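Local atomic coordinates of ofchtiv-allosamidin (Ostrinia furnacalis, PDB entry 6JMB), a protein that probably hydrolyses the beta-1,4 linkages of chitin, as a group IV insect chitinase of glycosyl hydrolase family 18 that is bound here by the inhibitor allosamidin. Residues A[121-133]-A[164-176]. Sequence-based numbering, arbitrary orientation.
With AMI (allosamizoline), chain C.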
ATOM      1  N   LEU A 121     -14.403   6.683   1.623  1.00 10.43           N
ATOM      2  CA  LEU A 121     -13.986   5.897   0.473  1.00 10.40           C
ATOM      3  C   LEU A 121     -12.533   6.202   0.149  1.00 10.37           C
ATOM      4  O   LEU A 121     -12.123   7.368   0.130  1.00 10.83           O
ATOM      5  CB  LEU A 121     -14.838   6.264  -0.751  1.00 10.97           C
ATOM      6  CG  LEU A 121     -14.489   5.563  -2.067  1.00 10.49           C
ATOM      7  CD1 LEU A 121     -14.838   4.084  -1.998  1.00 12.06           C
ATOM      8  CD2 LEU A 121     -15.191   6.228  -3.243  1.00 12.04           C
ATOM      9  N   ASP A 122     -11.763   5.153  -0.115  1.00 10.41           N
ATOM     10  CA  ASP A 122     -10.417   5.267  -0.654  1.00  9.85           C
ATOM     11  C   ASP A 122     -10.456   4.771  -2.091  1.00  9.42           C
ATOM     12  O   ASP A 122     -10.967   3.677  -2.356  1.00 10.94           O
ATOM     13  CB  ASP A 122      -9.452   4.408   0.169  1.00  9.99           C
ATOM     14  CG  ASP A 122      -8.027   4.495  -0.324  1.00 11.01           C
ATOM     15  OD1 ASP A 122      -7.512   5.624  -0.490  1.00 11.23           O
ATOM     16  OD2 ASP A 122      -7.412   3.431  -0.548  1.00 12.81           O
ATOM     17  N   VAL A 123      -9.947   5.573  -3.020  1.00 10.39           N
ATOM     18  CA  VAL A 123      -9.950   5.214  -4.435  1.00 10.86           C
ATOM     19  C   VAL A 123      -8.553   4.749  -4.823  1.00 10.27           C
ATOM     20  O   VAL A 123      -7.580   5.510  -4.712  1.00 10.00           O
ATOM     21  CB  VAL A 123     -10.418   6.380  -5.318  1.00 10.63           C
ATOM     22  CG1 VAL A 123     -10.492   5.933  -6.771  1.00 12.31           C
ATOM     23  CG2 VAL A 123     -11.777   6.885  -4.848  1.00 12.34           C
ATOM     24  N   ASP A 124      -8.455   3.493  -5.264  1.00  9.47           N
ATOM     25  CA  ASP A 124      -7.203   2.864  -5.674  1.00  9.09           C
ATOM     26  C   ASP A 124      -7.330   2.346  -7.107  1.00  9.34           C
ATOM     27  O   ASP A 124      -7.229   1.142  -7.360  1.00 10.73           O
ATOM     28  CB  ASP A 124      -6.863   1.732  -4.693  1.00 10.85           C
ATOM     29  CG  ASP A 124      -5.574   1.011  -5.033  1.00 11.65           C
ATOM     30  OD1 ASP A 124      -4.691   1.604  -5.682  1.00 12.53           O
ATOM     31  OD2 ASP A 124      -5.443  -0.163  -4.637  1.00 11.09           O
ATOM     32  N   TRP A 125      -7.578   3.250  -8.051  1.00  9.50           N
ATOM     33  CA  TRP A 125      -7.630   2.895  -9.462  1.00  9.49           C
ATOM     34  C   TRP A 125      -6.201   2.715  -9.960  1.00 10.25           C
ATOM     35  O   TRP A 125      -5.405   3.659  -9.922  1.00 10.77           O
ATOM     36  CB  TRP A 125      -8.339   4.029 -10.202  1.00  9.86           C
ATOM     37  CG  TRP A 125      -8.325   4.022 -11.717  1.00  9.69           C
ATOM     38  CD1 TRP A 125      -7.784   3.086 -12.564  1.00  9.93           C
ATOM     39  CD2 TRP A 125      -8.901   5.030 -12.549  1.00  9.71           C
ATOM     40  NE1 TRP A 125      -7.994   3.462 -13.877  1.00 10.62           N
ATOM     41  CE2 TRP A 125      -8.670   4.654 -13.891  1.00  9.23           C
ATOM     42  CE3 TRP A 125      -9.590   6.219 -12.288  1.00  9.72           C
ATOM     43  CZ2 TRP A 125      -9.110   5.429 -14.970  1.00 10.00           C
ATOM     44  CZ3 TRP A 125     -10.030   6.987 -13.357  1.00 10.86           C
ATOM     45  CH2 TRP A 125      -9.777   6.591 -14.683  1.00 10.54           C
ATOM     46  N   GLU A 126      -5.870   1.512 -10.428  1.00 10.41           N
ATOM     47  CA  GLU A 126      -4.509   1.194 -10.866  1.00  9.98           C
ATOM     48  C   GLU A 126      -4.513   0.870 -12.362  1.00 10.50           C
ATOM     49  O   GLU A 126      -4.673  -0.291 -12.749  1.00 11.25           O
ATOM     50  CB  GLU A 126      -3.925   0.054 -10.007  1.00 11.19           C
ATOM     51  CG  GLU A 126      -3.961   0.400  -8.513  1.00 10.68           C
ATOM     52  CD  GLU A 126      -3.027  -0.417  -7.645  1.00 11.30           C
ATOM     53  OE1 GLU A 126      -2.388  -1.370  -8.132  1.00 13.38           O
ATOM     54  OE2 GLU A 126      -2.919  -0.082  -6.444  1.00 12.53           O
ATOM     55  N   TYR A 127      -4.337   1.882 -13.223  1.00 10.51           N
ATOM     56  CA  TYR A 127      -4.140   3.292 -12.892  1.00 10.19           C
ATOM     57  C   TYR A 127      -4.730   4.079 -14.050  1.00 10.41           C
ATOM     58  O   TYR A 127      -4.828   3.559 -15.165  1.00 10.40           O
ATOM     59  CB  TYR A 127      -2.652   3.647 -12.875  1.00 11.07           C
ATOM     60  CG  TYR A 127      -1.825   2.883 -11.890  1.00 12.53           C
ATOM     61  CD1 TYR A 127      -1.685   3.338 -10.585  1.00 13.15           C
ATOM     62  CD2 TYR A 127      -1.177   1.710 -12.256  1.00 14.39           C
ATOM     63  CE1 TYR A 127      -0.933   2.646  -9.667  1.00 16.88           C
ATOM     64  CE2 TYR A 127      -0.419   1.009 -11.332  1.00 15.46           C
ATOM     65  CZ  TYR A 127      -0.306   1.492 -10.048  1.00 18.34           C
ATOM     66  OH  TYR A 127       0.449   0.820  -9.122  1.00 36.75           O
ATOM     67  N   PRO A 128      -5.076   5.341 -13.824  1.00  9.79           N
ATOM     68  CA  PRO A 128      -5.478   6.193 -14.949  1.00 10.12           C
ATOM     69  C   PRO A 128      -4.415   6.182 -16.037  1.00 10.64           C
ATOM     70  O   PRO A 128      -3.214   6.286 -15.762  1.00 11.06           O
ATOM     71  CB  PRO A 128      -5.615   7.578 -14.308  1.00 10.24           C
ATOM     72  CG  PRO A 128      -5.935   7.284 -12.866  1.00  9.92           C
ATOM     73  CD  PRO A 128      -5.143   6.049 -12.535  1.00 10.33           C
ATOM     74  N   ASN A 129      -4.865   6.005 -17.282  1.00 10.74           N
ATOM     75  CA  ASN A 129      -3.989   6.105 -18.453  1.00 10.98           C
ATOM     76  C   ASN A 129      -2.891   5.041 -18.455  1.00 12.56           C
ATOM     77  O   ASN A 129      -1.828   5.223 -19.056  1.00 13.34           O
ATOM     78  CB  ASN A 129      -3.418   7.521 -18.598  1.00 11.47           C
ATOM     79  CG  ASN A 129      -2.662   7.729 -19.894  1.00 13.00           C
ATOM     80  OD1 ASN A 129      -3.036   7.205 -20.942  1.00 13.91           O
ATOM     81  ND2 ASN A 129      -1.572   8.490 -19.817  1.00 12.36           N
ATOM     82  N   ARG A 130      -3.123   3.909 -17.794  1.00 11.44           N
ATOM     83  CA  ARG A 130      -2.160   2.819 -17.808  1.00 12.99           C
ATOM     84  C   ARG A 130      -2.886   1.485 -17.892  1.00 11.19           C
ATOM     85  O   ARG A 130      -4.108   1.404 -17.748  1.00 12.91           O
ATOM     86  CB  ARG A 130      -1.244   2.854 -16.580  1.00 12.41           C
ATOM     87  CG  ARG A 130      -0.398   4.113 -16.498  1.00 14.53           C
ATOM     88  CD  ARG A 130       0.477   4.143 -15.272  1.00 15.86           C
ATOM     89  NE  ARG A 130       1.429   3.044 -15.265  1.00 20.25           N
ATOM     90  CZ  ARG A 130       2.127   2.684 -14.196  1.00 18.87           C
ATOM     91  NH1 ARG A 130       1.978   3.339 -13.055  1.00 17.22           N
ATOM     92  NH2 ARG A 130       2.973   1.666 -14.268  1.00 27.76           N
ATOM     93  N   ARG A 131      -2.105   0.434 -18.128  1.00 13.23           N
ATOM     94  CA  ARG A 131      -2.602  -0.944 -18.175  1.00 13.80           C
ATOM     95  C   ARG A 131      -3.709  -1.021 -19.225  1.00 15.99           C
ATOM     96  O   ARG A 131      -3.499  -0.563 -20.361  1.00 18.04           O
ATOM     97  CB  ARG A 131      -2.954  -1.417 -16.772  1.00 13.56           C
ATOM     98  CG  ARG A 131      -1.779  -1.383 -15.811  1.00 12.93           C
ATOM     99  CD  ARG A 131      -2.212  -1.766 -14.403  1.00 14.10           C
ATOM    100  NE  ARG A 131      -2.406  -3.206 -14.254  1.00 15.18           N
ATOM    101  CZ  ARG A 131      -3.202  -3.764 -13.342  1.00 14.10           C
ATOM    102  NH1 ARG A 131      -3.906  -3.005 -12.511  1.00 12.06           N
ATOM    103  NH2 ARG A 131      -3.299  -5.086 -13.264  1.00 14.73           N
ATOM    104  N   ASP A 132      -4.884  -1.573 -18.909  1.00 13.95           N
ATOM    105  CA  ASP A 132      -5.949  -1.730 -19.890  1.00 14.13           C
ATOM    106  C   ASP A 132      -6.889  -0.530 -19.954  1.00 13.73           C
ATOM    107  O   ASP A 132      -8.078  -0.699 -20.249  1.00 15.02           O
ATOM    108  CB  ASP A 132      -6.707  -3.049 -19.690  1.00 14.06           C
ATOM    109  CG  ASP A 132      -7.339  -3.173 -18.318  1.00 17.56           C
ATOM    110  OD1 ASP A 132      -6.980  -2.389 -17.426  1.00 17.05           O
ATOM    111  OD2 ASP A 132      -8.198  -4.065 -18.131  1.00 21.94           O
ATOM    112  N   THR A 133      -6.373   0.677 -19.711  1.00 13.38           N
ATOM    113  CA  THR A 133      -7.156   1.893 -19.892  1.00 12.93           C
ATOM    114  C   THR A 133      -7.841   1.901 -21.252  1.00 13.57           C
ATOM    115  O   THR A 133      -7.284   1.445 -22.256  1.00 15.60           O
ATOM    116  CB  THR A 133      -6.257   3.129 -19.767  1.00 12.12           C
ATOM    117  OG1 THR A 133      -7.007   4.291 -20.138  1.00 13.14           O
ATOM    118  CG2 THR A 133      -5.032   3.025 -20.680  1.00 13.20           C
ATOM    119  N   ALA A 164      -5.113   6.258  -3.144  1.00  9.25           N
ATOM    120  CA  ALA A 164      -3.804   5.622  -3.163  1.00  9.76           C
ATOM    121  C   ALA A 164      -3.252   5.812  -4.564  1.00 10.18           C
ATOM    122  O   ALA A 164      -3.970   5.592  -5.544  1.00 10.96           O
ATOM    123  CB  ALA A 164      -3.919   4.129  -2.865  1.00  9.78           C
ATOM    124  N   VAL A 165      -1.992   6.238  -4.663  1.00  9.92           N
ATOM    125  CA  VAL A 165      -1.406   6.639  -5.938  1.00  9.16           C
ATOM    126  C   VAL A 165      -0.046   5.992  -6.148  1.00 10.06           C
ATOM    127  O   VAL A 165       0.666   5.660  -5.195  1.00  9.81           O
ATOM    128  CB  VAL A 165      -1.269   8.171  -6.057  1.00  9.41           C
ATOM    129  CG1 VAL A 165      -2.641   8.844  -5.987  1.00 11.61           C
ATOM    130  CG2 VAL A 165      -0.344   8.702  -4.971  1.00 10.83           C
ATOM    131  N   SER A 166       0.323   5.839  -7.418  1.00  9.71           N
ATOM    132  CA  SER A 166       1.675   5.415  -7.754  1.00  9.62           C
ATOM    133  C   SER A 166       2.686   6.474  -7.321  1.00 10.37           C
ATOM    134  O   SER A 166       2.371   7.664  -7.205  1.00 10.93           O
ATOM    135  CB  SER A 166       1.798   5.151  -9.253  1.00 11.56           C
ATOM    136  OG  SER A 166       1.477   6.319  -9.989  1.00 12.46           O
ATOM    137  N   ALA A 167       3.915   6.028  -7.066  1.00 10.04           N
ATOM    138  CA  ALA A 167       4.861   6.814  -6.281  1.00 10.89           C
ATOM    139  C   ALA A 167       5.822   7.652  -7.119  1.00 10.33           C
ATOM    140  O   ALA A 167       5.865   8.877  -6.975  1.00 11.27           O
ATOM    141  CB  ALA A 167       5.639   5.905  -5.326  1.00 13.01           C
ATOM    142  N   VAL A 168       6.621   7.018  -7.964  1.00 11.22           N
ATOM    143  CA  VAL A 168       7.726   7.731  -8.598  1.00 11.42           C
ATOM    144  C   VAL A 168       7.209   8.630  -9.710  1.00 11.73           C
ATOM    145  O   VAL A 168       6.154   8.387 -10.302  1.00 11.15           O
ATOM    146  CB  VAL A 168       8.824   6.772  -9.106  1.00 13.15           C
ATOM    147  CG1 VAL A 168       9.377   5.919  -7.964  1.00 13.40           C
ATOM    148  CG2 VAL A 168       8.320   5.906 -10.247  1.00 14.00           C
ATOM    149  N   GLU A 169       7.988   9.673 -10.000  1.00 11.35           N
ATOM    150  CA  GLU A 169       7.611  10.655 -11.010  1.00 11.39           C
ATOM    151  C   GLU A 169       7.212  10.016 -12.340  1.00 12.14           C
ATOM    152  O   GLU A 169       6.197  10.389 -12.936  1.00 12.10           O
ATOM    153  CB  GLU A 169       8.742  11.663 -11.205  1.00 13.63           C
ATOM    154  CG  GLU A 169       8.391  12.734 -12.208  1.00 14.40           C
ATOM    155  CD  GLU A 169       9.434  13.835 -12.258  1.00 24.26           C
ATOM    156  OE1 GLU A 169      10.411  13.765 -11.481  1.00 24.03           O
ATOM    157  OE2 GLU A 169       9.269  14.769 -13.070  1.00 28.04           O
ATOM    158  N   GLU A 170       8.007   9.074 -12.845  1.00 11.72           N
ATOM    159  CA  GLU A 170       7.716   8.565 -14.190  1.00 12.11           C
ATOM    160  C   GLU A 170       6.388   7.829 -14.238  1.00 13.82           C
ATOM    161  O   GLU A 170       5.743   7.761 -15.293  1.00 14.29           O
ATOM    162  CB  GLU A 170       8.854   7.686 -14.701  1.00 17.66           C
ATOM    163  CG  GLU A 170      10.146   8.352 -14.504  1.00 30.02           C
ATOM    164  CD  GLU A 170      10.743   7.890 -13.196  1.00 38.84           C
ATOM    165  OE1 GLU A 170      10.022   7.963 -12.183  1.00 35.93           O
ATOM    166  OE2 GLU A 170      11.929   7.661 -13.150  1.00 38.13           O
ATOM    167  N   ALA A 171       5.966   7.272 -13.107  1.00 11.61           N
ATOM    168  CA  ALA A 171       4.632   6.682 -13.030  1.00 11.42           C
ATOM    169  C   ALA A 171       3.556   7.744 -12.808  1.00 10.64           C
ATOM    170  O   ALA A 171       2.517   7.741 -13.485  1.00 11.67           O
ATOM    171  CB  ALA A 171       4.574   5.633 -11.914  1.00 13.53           C
ATOM    172  N   ALA A 172       3.799   8.670 -11.881  1.00 11.49           N
ATOM    173  CA  ALA A 172       2.781   9.636 -11.492  1.00 10.29           C
ATOM    174  C   ALA A 172       2.386  10.545 -12.649  1.00 11.72           C
ATOM    175  O   ALA A 172       1.206  10.878 -12.804  1.00 12.21           O
ATOM    176  CB  ALA A 172       3.274  10.460 -10.297  1.00 12.80           C
ATOM    177  N   VAL A 173       3.348  10.956 -13.479  1.00 10.86           N
ATOM    178  CA  VAL A 173       3.024  11.876 -14.565  1.00 11.83           C
ATOM    179  C   VAL A 173       2.142  11.227 -15.622  1.00 10.74           C
ATOM    180  O   VAL A 173       1.507  11.935 -16.415  1.00 13.16           O
ATOM    181  CB  VAL A 173       4.270  12.511 -15.211  1.00 12.34           C
ATOM    182  CG1 VAL A 173       5.089  13.263 -14.169  1.00 14.85           C
ATOM    183  CG2 VAL A 173       5.091  11.453 -15.936  1.00 12.44           C
ATOM    184  N   GLN A 174       2.096   9.897 -15.673  1.00 11.06           N
ATOM    185  CA  GLN A 174       1.208   9.224 -16.607  1.00 10.92           C
ATOM    186  C   GLN A 174      -0.245   9.266 -16.171  1.00 11.50           C
ATOM    187  O   GLN A 174      -1.129   9.113 -17.019  1.00 11.99           O
ATOM    188  CB  GLN A 174       1.612   7.758 -16.768  1.00 12.82           C
ATOM    189  CG  GLN A 174       2.994   7.568 -17.351  1.00 13.99           C
ATOM    190  CD  GLN A 174       3.365   6.102 -17.449  1.00 16.53           C
ATOM    191  OE1 GLN A 174       2.690   5.324 -18.127  1.00 19.27           O
ATOM    192  NE2 GLN A 174       4.428   5.712 -16.757  1.00 18.54           N
ATOM    193  N   SER A 175      -0.519   9.477 -14.880  1.00 10.64           N
ATOM    194  CA  SER A 175      -1.850   9.231 -14.344  1.00  9.93           C
ATOM    195  C   SER A 175      -2.529  10.436 -13.712  1.00 10.60           C
ATOM    196  O   SER A 175      -3.762  10.458 -13.662  1.00 10.93           O
ATOM    197  CB  SER A 175      -1.806   8.128 -13.274  1.00 10.58           C
ATOM    198  OG  SER A 175      -1.446   6.872 -13.832  1.00 11.67           O
ATOM    199  N   TYR A 176      -1.782  11.414 -13.187  1.00 10.23           N
ATOM    200  CA  TYR A 176      -2.365  12.363 -12.249  1.00  9.90           C
ATOM    201  C   TYR A 176      -1.992  13.798 -12.561  1.00 10.42           C
ATOM    202  O   TYR A 176      -0.857  14.101 -12.935  1.00 11.67           O
ATOM    203  CB  TYR A 176      -1.896  12.103 -10.813  1.00 10.72           C
ATOM    204  CG  TYR A 176      -1.944  10.658 -10.390  1.00 10.21           C
ATOM    205  CD1 TYR A 176      -3.161   9.988 -10.254  1.00 10.22           C
ATOM    206  CD2 TYR A 176      -0.780   9.963 -10.122  1.00  9.63           C
ATOM    207  CE1 TYR A 176      -3.202   8.655  -9.862  1.00 10.90           C
ATOM    208  CE2 TYR A 176      -0.806   8.634  -9.730  1.00  9.80           C
ATOM    209  CZ  TYR A 176      -2.015   7.986  -9.607  1.00  9.78           C
ATOM    210  OH  TYR A 176      -2.032   6.669  -9.221  1.00 11.04           O
TER
HETATM  211  C1  AMI C 501      -0.940  -2.122  -3.480  1.00 11.03           C
HETATM  212  C2  AMI C 501      -2.330  -2.218  -4.228  1.00 10.26           C
HETATM  213  C3  AMI C 501      -2.775  -3.571  -3.975  1.00 10.71           C
HETATM  214  C4  AMI C 501      -1.441  -4.418  -3.871  1.00 11.28           C
HETATM  215  C5  AMI C 501      -0.649  -3.569  -2.995  1.00 10.67           C
HETATM  216  C6  AMI C 501       0.887  -3.904  -3.024  1.00 12.13           C
HETATM  217  C7  AMI C 501      -2.440  -0.772  -2.557  1.00 10.95           C
HETATM  218  C8  AMI C 501      -4.333   0.808  -1.926  1.00 12.48           C
HETATM  219  C9  AMI C 501      -2.186   0.760  -0.528  1.00 11.28           C
HETATM  220  N2  AMI C 501      -3.091  -1.307  -3.680  1.00 10.75           N
HETATM  221  N7  AMI C 501      -2.991   0.265  -1.676  1.00 11.24           N
HETATM  222  O3  AMI C 501      -3.659  -4.013  -5.004  1.00 11.72           O
HETATM  223  O4  AMI C 501      -1.578  -5.682  -3.235  1.00 10.51           O
HETATM  224  O6  AMI C 501       1.329  -3.867  -4.366  1.00 13.86           O
HETATM  225  O7  AMI C 501      -1.196  -1.281  -2.333  1.00 10.96           O
HETATM  226  O   HOH W   1      -4.330   5.600  -8.342  1.00 12.85           O
HETATM  227  O   HOH W   2       0.810   5.831 -19.963  1.00 21.57           O
HETATM  228  O   HOH W   3       0.682   5.793 -12.594  1.00 11.97           O
HETATM  229  O   HOH W   4       2.512   2.619 -17.980  1.00 28.25           O
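Val-123 and Ala-164 join two neighbouring parallel strands, 120-124 and 160-165, near their C-terminal ends through a nearly straight backbone bond from Ala-164 N to Val-123 O (3.0 Å). Farther out, two side-chain bonds fasten the loop after the first strand to residues Gln-174 and Ser-175. Ser-175 OG donates to a lone pair of Pro-128 O at 2.7 Å, and Asn-129 ND2 reaches Gln-174 O at 2.9 Å with that oxygen almost in its amide plane.

Water extends the polar seam. One molecule joins Trp-125 O, Ala-164 O and Tyr-176 OH; another is shared by Arg-130 NH1, Ser-166 OG, Ala-171 O and Ser-175 OG. The second lies at the edge of the Arg-130 guanidinium; Tyr-127 CD2 lies against one face of that group, off centre, and Gln-174 NE2 more distantly over the other. The Arg-130 side chain, bent at chi3 (62°), crosses Gln-174 at about a right angle, which sets CG and CD beside Gln-174 OE1.

Van der Waals contacts fill in between. Tyr-127, following a cis peptide bond, brings CE1 within 3.7 Å of Ser-166 CB, while the hydroxyl of Tyr-176 meets the edge of the Tyr-127 ring. Pro-128 CD rests 4.2 Å from Tyr-176 CE1.

At the pocket end, Asp-124 OD2 lies 2.8 Å and Glu-126 OE2 3.0 Å from allosamizoline N2. Ala-164 CB adds a methyl contact to C8 of the ligand. Without the Asp-124 carboxylate, as with an alanine here, N2 would probably lose that oxygen and Glu-126 OE2 the neighbour beside it. Asp-122 and Asp-124 on strand 120-124 and Glu-126 just beyond it fit the DxxDxDxE signature of family 18, whose TIM barrel carries its active site at the C-terminal ends of the strands.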